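PDB 4U8T: ZYRO0G01672p from Zygosaccharomyces rouxii, which binds N6-methyladenosine-containing RNA through its YTH domain and probably acts as a reader of methylated mRNA. Local coordinates for residues 125-130 and 155-160. Residues are numbered along the deposited sequence; the frame is centred on the assembly and turned at random.
Sequences RSLKQF and KSILKL
Phe130 N donates a hydrogen bond to Leu127 O (3.1 Å), closing a type I turn whose first and last side chains both pack against helix 151-161. The contact thus fastens the loop between strands 111-123 and 131-132 of the YTH (YT521-B-like) domain onto that helix. No hydrogen bond joins 125-130 to 155-160; carbon atoms make most of the contact. Phe130 CG lies anti to its own carbonyl carbon (chi1 -63°), which carries the ring to Ser156, Ile157 and Leu160. Ile157 lays CG1 over one ring face, 4.1 Å from the centroid of the Phe130 ring and 24° off its normal, a CH-pi contact displaced toward the rim at CD2 and CE2. Gln129 CG packs on the opposite face, its methylene chain serving as a hydrocarbon cover. Ser156, a small residue, lets the helix come close to the ring: its CB meets Phe130 CE1 obliquely at 3.6 Å. Leu160 CD1 reaches the ring edge more loosely, 4.4 Å from Phe130 CE2. Beside the ring, buried Leu127 points CD2 between two branched residues about one helical turn apart, at 3.8 Å from Ile157 CG2 and 4.1 Å from Leu160 CD1; its side chain crosses that of Ile157 nearly at right angles. Phe83 of strand 82-94 also touches Leu127, tying the turn to the main sheet, while Lys128 packs on a sugar of the bound RNA. Replacing Phe130 by an alanine would strip the ring from between Ile157 CG1 and Gln129 CG and is likely to open a gap between turn and helix. Resting largely on dispersion and a CH-pi contact, the fit depends more on shape than on polarity.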
# COMPACT_ATOMS: atom_id res chain seq x y z
N ARG A 125 -1.48 8.30 -15.06
CA ARG A 125 -2.42 8.58 -16.14
C ARG A 125 -3.78 7.93 -15.93
O ARG A 125 -4.81 8.54 -16.14
CB ARG A 125 -1.82 8.14 -17.46
CG ARG A 125 -2.51 8.67 -18.70
CD ARG A 125 -1.92 8.08 -19.99
NE ARG A 125 -1.86 6.62 -20.04
CZ ARG A 125 -0.74 5.90 -20.01
NH1 ARG A 125 -0.79 4.58 -20.07
NH2 ARG A 125 0.45 6.50 -19.95
N SER A 126 -3.77 6.68 -15.50
CA SER A 126 -4.97 5.90 -15.37
C SER A 126 -5.68 6.12 -14.04
O SER A 126 -6.73 5.58 -13.80
CB SER A 126 -4.65 4.42 -15.51
OG SER A 126 -3.91 4.18 -16.67
N LEU A 127 -5.08 6.92 -13.17
CA LEU A 127 -5.63 7.08 -11.85
C LEU A 127 -5.95 8.53 -11.51
O LEU A 127 -6.52 8.81 -10.47
CB LEU A 127 -4.65 6.52 -10.82
CG LEU A 127 -4.38 5.03 -10.84
CD1 LEU A 127 -3.15 4.75 -10.05
CD2 LEU A 127 -5.52 4.29 -10.26
N LYS A 128 -5.54 9.44 -12.38
CA LYS A 128 -5.58 10.86 -12.06
C LYS A 128 -7.02 11.40 -12.10
O LYS A 128 -7.29 12.56 -11.75
CB LYS A 128 -4.63 11.64 -13.00
CG LYS A 128 -4.68 13.17 -12.93
CD LYS A 128 -3.55 13.86 -13.71
CE LYS A 128 -2.88 15.01 -12.90
NZ LYS A 128 -2.25 14.55 -11.61
N GLN A 129 -7.96 10.53 -12.48
CA GLN A 129 -9.39 10.82 -12.43
C GLN A 129 -9.96 10.73 -11.01
O GLN A 129 -10.97 11.33 -10.72
CB GLN A 129 -10.16 9.85 -13.34
CG GLN A 129 -9.86 8.38 -13.09
CD GLN A 129 -10.81 7.44 -13.82
OE1 GLN A 129 -11.99 7.73 -13.98
NE2 GLN A 129 -10.29 6.30 -14.27
N PHE A 130 -9.34 9.93 -10.15
CA PHE A 130 -9.87 9.72 -8.81
C PHE A 130 -9.43 10.82 -7.86
O PHE A 130 -8.32 10.83 -7.37
CB PHE A 130 -9.44 8.37 -8.30
CG PHE A 130 -9.97 7.23 -9.11
CD1 PHE A 130 -11.32 6.94 -9.12
CD2 PHE A 130 -9.13 6.44 -9.87
CE1 PHE A 130 -11.81 5.89 -9.85
CE2 PHE A 130 -9.63 5.39 -10.60
CZ PHE A 130 -10.97 5.12 -10.58
N LYS A 155 -12.16 0.74 -4.35
CA LYS A 155 -12.60 -0.42 -5.08
C LYS A 155 -12.50 -0.20 -6.58
O LYS A 155 -12.18 -1.11 -7.31
CB LYS A 155 -14.02 -0.81 -4.66
CG LYS A 155 -14.06 -1.50 -3.30
CD LYS A 155 -15.45 -1.67 -2.73
CE LYS A 155 -15.39 -2.30 -1.35
NZ LYS A 155 -16.70 -2.59 -0.71
N SER A 156 -12.75 1.01 -7.04
CA SER A 156 -12.55 1.31 -8.44
C SER A 156 -11.08 1.19 -8.84
O SER A 156 -10.76 0.70 -9.91
CB SER A 156 -13.06 2.71 -8.79
OG SER A 156 -14.46 2.77 -8.70
N ILE A 157 -10.19 1.67 -7.98
CA ILE A 157 -8.76 1.57 -8.20
C ILE A 157 -8.35 0.10 -8.18
O ILE A 157 -7.52 -0.34 -8.97
CB ILE A 157 -7.98 2.36 -7.13
CG1 ILE A 157 -8.30 3.84 -7.22
CG2 ILE A 157 -6.49 2.12 -7.25
CD1 ILE A 157 -7.69 4.64 -6.16
N LEU A 158 -8.92 -0.67 -7.27
CA LEU A 158 -8.57 -2.07 -7.22
C LEU A 158 -8.98 -2.77 -8.51
O LEU A 158 -8.37 -3.74 -8.91
CB LEU A 158 -9.21 -2.76 -6.03
CG LEU A 158 -8.59 -2.52 -4.66
CD1 LEU A 158 -9.29 -3.42 -3.68
CD2 LEU A 158 -7.12 -2.79 -4.67
N LYS A 159 -10.05 -2.30 -9.14
CA LYS A 159 -10.46 -2.83 -10.42
C LYS A 159 -9.35 -2.65 -11.43
O LYS A 159 -9.04 -3.57 -12.16
CB LYS A 159 -11.76 -2.17 -10.92
CG LYS A 159 -13.05 -2.73 -10.31
CD LYS A 159 -14.15 -1.66 -10.22
CE LYS A 159 -15.38 -2.14 -9.43
NZ LYS A 159 -16.27 -1.02 -9.02
N LEU A 160 -8.74 -1.47 -11.46
CA LEU A 160 -7.64 -1.21 -12.37
C LEU A 160 -6.41 -2.09 -12.11
O LEU A 160 -5.70 -2.45 -13.03
CB LEU A 160 -7.25 0.24 -12.29
CG LEU A 160 -8.21 1.15 -13.05
CD1 LEU A 160 -7.60 2.50 -13.27
CD2 LEU A 160 -8.59 0.53 -14.35